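Local coordinates for protein putative ABC transporter subunit, substrate-binding component (PDB 4EVS) that binds 4-hydroxybenzoate and probably delivers this and related benzoate derivatives to an ABC transporter for uptake, at residues Ala130-Lys135 against Lys160-Ala165; Ala292-Lys297 against Ala313-Met318. All blocks are in the same frame, centred on the assembly; numbering follows the deposited sequence. Where two conformers were deposited one is given.

How the contacts relate
Both contacts join neighbouring helices of one bilobed periplasmic binding protein, but in different lobes. Contact 1 comes first along the chain and closes before contact 2 opens; their centres lie about 34 Å apart and their nearest atoms about 23 Å, so neither touches the other. Contact 1 pairs helices 123-136 and 150-165 beside the sheet containing strands 141-147 and 169-176, whereas contact 2 pairs helix 283-302 with residues 313-318, the last part of helix 308-315 and the turn after it. Two of these helices start at the 4-hydroxybenzoate site, which includes Pro151 and Met283. Each contact therefore packs later turns of a helix whose beginning helps form the pocket between the lobes.

Contact 1 of 2, residues Ala130-Lys135 against Lys160-Ala165; sequences AAKVAK and KKTFEA
Phe163, Thr162 and Ala131 account for most of the surface buried here, with the small alanine methyl letting two helices draw together. The CB of Ala131 lies against the Thr162 methyl, 3.6 Å from CG2, and also packs on CB of Phe163. Thr162 turns that methyl toward Ala131 by keeping CG2 anti to its own backbone N (OG1 chi1 -54°); the hydroxyl is left beside its own helix, where OG1 hydrogen-bonds to the carbonyl oxygen of Ala158. The short segments approach to 8.4 Å with their directions 28° apart, so they run roughly parallel. Helix 150-165 is the connection in a beta-alpha-beta crossover between the parallel strands 141-147 and 169-176, and helix 123-136 precedes the first of these strands. Phe163, the next residue after Thr162, covers the other part of the interface, toward Ala134 and Lys135. With CG anti to the backbone N (chi1 -174°), its ring reaches back to helix 123-136 and presents an edge to the backbone: CD1 is 3.8 Å from Ala131 O, and CE1 is 4.0 Å from Lys135 N. Ala134 CB approaches CD1 and CE1 obliquely, while Val142 and Phe159 also touch Phe163. On the exposed margin, Lys132 crosses Thr162 at about a right angle, bringing NZ to 4.0 Å from CG2, and Lys135 NZ hydrogen-bonds to the carbonyl oxygen of Glu166.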
loop_
_atom_site.group_PDB
_atom_site.type_symbol
_atom_site.label_atom_id
_atom_site.label_comp_id
_atom_site.label_asym_id
_atom_site.label_seq_id
_atom_site.Cartn_x
_atom_site.Cartn_y
_atom_site.Cartn_z
ATOM N N ALA A 130 -9.886 5.787 -9.503
ATOM C CA ALA A 130 -9.055 6.365 -10.542
ATOM C C ALA A 130 -9.747 6.363 -11.888
ATOM O O ALA A 130 -9.689 7.338 -12.656
ATOM C CB ALA A 130 -7.728 5.643 -10.666
ATOM N N ALA A 131 -10.440 5.275 -12.201
ATOM C CA ALA A 131 -11.141 5.177 -13.497
ATOM C C ALA A 131 -12.371 6.113 -13.560
ATOM O O ALA A 131 -12.673 6.691 -14.619
ATOM C CB ALA A 131 -11.518 3.750 -13.782
ATOM N N LYS A 132 -13.046 6.291 -12.427
ATOM C CA LYS A 132 -14.134 7.271 -12.319
ATOM C C LYS A 132 -13.612 8.688 -12.555
ATOM O O LYS A 132 -14.209 9.475 -13.300
ATOM C CB LYS A 132 -14.836 7.128 -10.962
ATOM C CG LYS A 132 -15.684 5.870 -10.894
ATOM C CD LYS A 132 -16.294 5.649 -9.510
ATOM C CE LYS A 132 -17.541 4.738 -9.550
ATOM N NZ LYS A 132 -17.331 3.404 -10.208
ATOM N N VAL A 133 -12.488 9.021 -11.929
ATOM C CA VAL A 133 -11.932 10.354 -12.067
ATOM C C VAL A 133 -11.425 10.575 -13.473
ATOM O O VAL A 133 -11.528 11.684 -14.013
ATOM C CB VAL A 133 -10.805 10.597 -11.083
ATOM C CG1 VAL A 133 -10.106 11.953 -11.363
ATOM C CG2 VAL A 133 -11.338 10.551 -9.609
ATOM N N ALA A 134 -10.848 9.535 -14.068
ATOM C CA ALA A 134 -10.345 9.670 -15.442
ATOM C C ALA A 134 -11.454 10.174 -16.341
ATOM O O ALA A 134 -11.248 11.040 -17.179
ATOM C CB ALA A 134 -9.769 8.341 -15.953
ATOM N N LYS A 135 -12.633 9.580 -16.214
ATOM C CA LYS A 135 -13.802 10.031 -16.968
ATOM C C LYS A 135 -14.201 11.469 -16.641
ATOM O O LYS A 135 -14.436 12.288 -17.548
ATOM C CB LYS A 135 -14.974 9.071 -16.678
ATOM C CG LYS A 135 -16.290 9.442 -17.288
ATOM C CD LYS A 135 -16.246 9.205 -18.738
ATOM C CE LYS A 135 -17.536 9.692 -19.410
ATOM N NZ LYS A 135 -17.397 9.418 -20.866
ATOM N N LYS A 160 -9.771 -1.125 -16.750
ATOM C CA LYS A 160 -10.430 -1.416 -17.998
ATOM C C LYS A 160 -11.928 -1.523 -17.769
ATOM O O LYS A 160 -12.711 -0.929 -18.514
ATOM C CB LYS A 160 -9.944 -2.728 -18.552
ATOM C CG LYS A 160 -8.677 -2.705 -19.293
ATOM C CD LYS A 160 -8.453 -4.094 -19.954
ATOM C CE LYS A 160 -7.228 -4.131 -20.823
ATOM N NZ LYS A 160 -6.996 -5.488 -21.359
ATOM N N LYS A 161 -12.350 -2.326 -16.805
ATOM C CA LYS A 161 -13.788 -2.564 -16.625
ATOM C C LYS A 161 -14.532 -1.264 -16.331
ATOM O O LYS A 161 -15.590 -0.980 -16.908
ATOM C CB LYS A 161 -14.059 -3.579 -15.509
ATOM C CG LYS A 161 -15.542 -3.738 -15.198
ATOM C CD LYS A 161 -15.884 -4.973 -14.353
ATOM C CE LYS A 161 -17.328 -5.424 -14.648
ATOM N NZ LYS A 161 -18.256 -4.280 -14.989
ATOM N N THR A 162 -13.979 -0.489 -15.409
ATOM C CA THR A 162 -14.672 0.673 -14.919
ATOM C C THR A 162 -14.694 1.783 -15.983
ATOM O O THR A 162 -15.738 2.395 -16.237
ATOM C CB THR A 162 -13.996 1.173 -13.615
ATOM O OG1 THR A 162 -13.913 0.092 -12.633
ATOM C CG2 THR A 162 -14.735 2.363 -13.069
ATOM N N PHE A 163 -13.545 2.032 -16.612
ATOM C CA PHE A 163 -13.399 3.120 -17.561
ATOM C C PHE A 163 -14.232 2.801 -18.801
ATOM O O PHE A 163 -14.904 3.689 -19.353
ATOM C CB PHE A 163 -11.914 3.381 -17.867
ATOM C CG PHE A 163 -11.662 4.585 -18.730
ATOM C CD1 PHE A 163 -12.031 5.855 -18.318
ATOM C CD2 PHE A 163 -11.109 4.441 -19.991
ATOM C CE1 PHE A 163 -11.826 6.959 -19.122
ATOM C CE2 PHE A 163 -10.874 5.562 -20.781
ATOM C CZ PHE A 163 -11.241 6.803 -20.357
ATOM N N GLU A 164 -14.207 1.547 -19.245
ATOM C CA GLU A 164 -14.964 1.170 -20.448
ATOM C C GLU A 164 -16.467 1.293 -20.201
ATOM O O GLU A 164 -17.243 1.714 -21.079
ATOM C CB GLU A 164 -14.536 -0.219 -20.933
ATOM C CG GLU A 164 -13.109 -0.180 -21.563
ATOM C CD GLU A 164 -12.539 -1.566 -21.926
ATOM O OE1 GLU A 164 -13.322 -2.513 -22.109
ATOM O OE2 GLU A 164 -11.284 -1.714 -22.001
ATOM N N ALA A 165 -16.899 0.994 -18.985
ATOM C CA ALA A 165 -18.323 1.086 -18.634
ATOM C C ALA A 165 -18.824 2.519 -18.649
ATOM O O ALA A 165 -20.001 2.767 -18.962
ATOM C CB ALA A 165 -18.573 0.442 -17.261
#

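Contact 2 of 2, residues Ala292-Lys297 against Ala313-Met318; sequences ARLIYK and AAVKDM. With SO4 (sulfate ion), chain D.
Leu294 and Val315 meet where helix 308-315 packs against helix 283-302, two consecutive helices of the type I periplasmic-binding-protein fold. Val315 itself opens a type I beta turn that ends at Met318, closed by the bond from Met318 N to Val315 O (3.1 Å), and the chain then enters strand 319-322; Met318 is also backbone-bonded to Ile329. The closely packed part centres on Val315 CG1. This methyl lies 3.9 Å from CD2 of Leu294 and equally near the Leu294 carbonyl oxygen, while Lys297 CG comes to 3.7 Å from it, so one branch of the valine fills the angle between two side chains a helical turn apart. Although Lys297 is an exposed residue, its aliphatic chain belongs to this close part: with CG anti to the backbone N (chi1 178°) and a bend at chi2 (67°), it runs alongside the valine, and CE passes 3.7 Å from Ala314 O. Trp320 and Thr119 also touch Leu294. Met318, modelled as selenomethionine in two conformers, brings its side chain past Leu294 and Lys297 in the opposite direction, but the position of its end is doubtful because CE lies implausibly close to Leu294 CD2.

The loose side is at Arg293, which takes little part between the segments. Its guanidinium presents an edge to a sulfate ion, probably from the crystallisation liquor, which Tyr289 OH and His36 NE2 also bind. The bond from Arg293 NH2 to sulfate O2 is modelled too short to be trusted; the sulfur lies in the guanidinium plane, and NH2 of Arg293 is 3.0 Å from sulfate O1.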
loop_
_atom_site.group_PDB
_atom_site.type_symbol
_atom_site.label_atom_id
_atom_site.label_comp_id
_atom_site.label_asym_id
_atom_site.label_seq_id
_atom_site.Cartn_x
_atom_site.Cartn_y
_atom_site.Cartn_z
ATOM N N ALA A 292 -0.245 -2.380 14.114
ATOM C CA ALA A 292 0.109 -2.534 15.512
ATOM C C ALA A 292 -1.146 -2.411 16.395
ATOM O O ALA A 292 -1.305 -3.147 17.387
ATOM C CB ALA A 292 1.174 -1.484 15.908
ATOM N N ARG A 293 -2.036 -1.484 16.059
ATOM C CA ARG A 293 -3.292 -1.372 16.797
ATOM C C ARG A 293 -4.041 -2.706 16.801
ATOM O O ARG A 293 -4.541 -3.157 17.824
ATOM C CB ARG A 293 -4.204 -0.308 16.165
ATOM C CG ARG A 293 -5.512 -0.115 16.873
ATOM C CD ARG A 293 -6.479 0.847 16.174
ATOM N NE ARG A 293 -6.019 2.246 16.277
ATOM C CZ ARG A 293 -6.239 3.045 17.318
ATOM N NH1 ARG A 293 -6.926 2.644 18.420
ATOM N NH2 ARG A 293 -5.743 4.262 17.275
ATOM N N LEU A 294 -4.134 -3.349 15.642
ATOM C CA LEU A 294 -4.867 -4.605 15.552
ATOM C C LEU A 294 -4.139 -5.734 16.292
ATOM O O LEU A 294 -4.781 -6.548 16.968
ATOM C CB LEU A 294 -5.135 -5.031 14.137
ATOM C CG LEU A 294 -6.083 -4.159 13.307
ATOM C CD1 LEU A 294 -6.503 -4.815 11.990
ATOM C CD2 LEU A 294 -7.234 -3.667 14.057
ATOM N N ILE A 295 -2.802 -5.761 16.237
ATOM C CA ILE A 295 -2.045 -6.767 16.982
ATOM C C ILE A 295 -2.262 -6.568 18.475
ATOM O O ILE A 295 -2.482 -7.531 19.192
ATOM C CB ILE A 295 -0.543 -6.698 16.636
ATOM C CG1 ILE A 295 -0.364 -7.166 15.190
ATOM C CG2 ILE A 295 0.308 -7.588 17.607
ATOM C CD1 ILE A 295 0.996 -6.885 14.570
ATOM N N TYR A 296 -2.227 -5.314 18.939
ATOM C CA TYR A 296 -2.506 -5.087 20.358
ATOM C C TYR A 296 -3.910 -5.588 20.749
ATOM O O TYR A 296 -4.084 -6.178 21.831
ATOM C CB TYR A 296 -2.276 -3.646 20.770
ATOM C CG TYR A 296 -0.819 -3.292 21.045
ATOM C CD1 TYR A 296 0.220 -3.761 20.233
ATOM C CD2 TYR A 296 -0.477 -2.446 22.098
ATOM C CE1 TYR A 296 1.534 -3.413 20.494
ATOM C CE2 TYR A 296 0.829 -2.092 22.358
ATOM C CZ TYR A 296 1.835 -2.573 21.568
ATOM O OH TYR A 296 3.128 -2.194 21.790
ATOM N N LYS A 297 -4.901 -5.310 19.905
ATOM C CA LYS A 297 -6.264 -5.760 20.146
ATOM C C LYS A 297 -6.369 -7.296 20.184
ATOM O O LYS A 297 -7.070 -7.868 21.024
ATOM C CB LYS A 297 -7.182 -5.186 19.086
ATOM C CG LYS A 297 -8.627 -5.625 19.187
ATOM C CD LYS A 297 -9.312 -5.101 20.419
ATOM C CE LYS A 297 -10.844 -5.346 20.366
ATOM N NZ LYS A 297 -11.547 -4.291 21.135
ATOM N N ALA A 313 -11.168 -13.029 15.312
ATOM C CA ALA A 313 -12.564 -12.697 15.582
ATOM C C ALA A 313 -12.672 -11.299 16.247
ATOM O O ALA A 313 -13.624 -10.566 16.032
ATOM C CB ALA A 313 -13.239 -13.787 16.445
ATOM N N ALA A 314 -11.678 -10.934 17.033
ATOM C CA ALA A 314 -11.707 -9.654 17.745
ATOM C C ALA A 314 -11.489 -8.437 16.878
ATOM O O ALA A 314 -11.760 -7.314 17.312
ATOM C CB ALA A 314 -10.688 -9.667 18.875
ATOM N N VAL A 315 -10.964 -8.624 15.664
ATOM C CA VAL A 315 -10.685 -7.471 14.770
ATOM C C VAL A 315 -11.457 -7.459 13.494
ATOM O O VAL A 315 -11.429 -6.450 12.793
ATOM C CB VAL A 315 -9.178 -7.328 14.452
ATOM C CG1 VAL A 315 -8.406 -7.040 15.739
ATOM C CG2 VAL A 315 -8.594 -8.571 13.759
ATOM N N LYS A 316 -12.126 -8.568 13.146
ATOM C CA LYS A 316 -12.579 -8.701 11.742
ATOM C C LYS A 316 -13.751 -7.815 11.373
ATOM O O LYS A 316 -14.060 -7.698 10.180
ATOM C CB LYS A 316 -12.882 -10.149 11.377
ATOM C CG LYS A 316 -14.051 -10.746 12.062
ATOM C CD LYS A 316 -14.264 -12.171 11.506
ATOM C CE LYS A 316 -15.201 -13.006 12.394
ATOM N NZ LYS A 316 -16.613 -13.087 11.927
ATOM N N ASP A 317 -14.394 -7.158 12.336
ATOM C CA ASP A 317 -15.317 -6.068 11.985
ATOM C C ASP A 317 -15.125 -4.786 12.788
ATOM O O ASP A 317 -16.051 -3.988 12.949
ATOM C CB ASP A 317 -16.820 -6.503 11.905
ATOM C CG ASP A 317 -17.461 -6.750 13.239
ATOM O OD1 ASP A 317 -16.769 -6.678 14.286
ATOM O OD2 ASP A 317 -18.709 -7.030 13.230
HETATM N N MSE A 318 -13.898 -4.579 13.275
HETATM C CA MSE A 318 -13.590 -3.376 14.056
HETATM C C MSE A 318 -13.649 -2.097 13.202
HETATM O O MSE A 318 -13.347 -2.098 12.006
HETATM C CB MSE A 318 -12.216 -3.501 14.680
HETATM C CG MSE A 318 -11.888 -2.503 15.747
HETATM SE SE MSE A 318 -10.208 -3.067 16.591
HETATM C CE MSE A 318 -9.487 -4.040 15.108
HETATM S S SO4 D . -4.616 6.980 18.673
HETATM O O1 SO4 D . -3.510 6.091 18.251
HETATM O O2 SO4 D . -5.906 6.320 18.556
HETATM O O3 SO4 D . -4.401 7.255 20.093
HETATM O O4 SO4 D . -4.743 8.233 17.927
#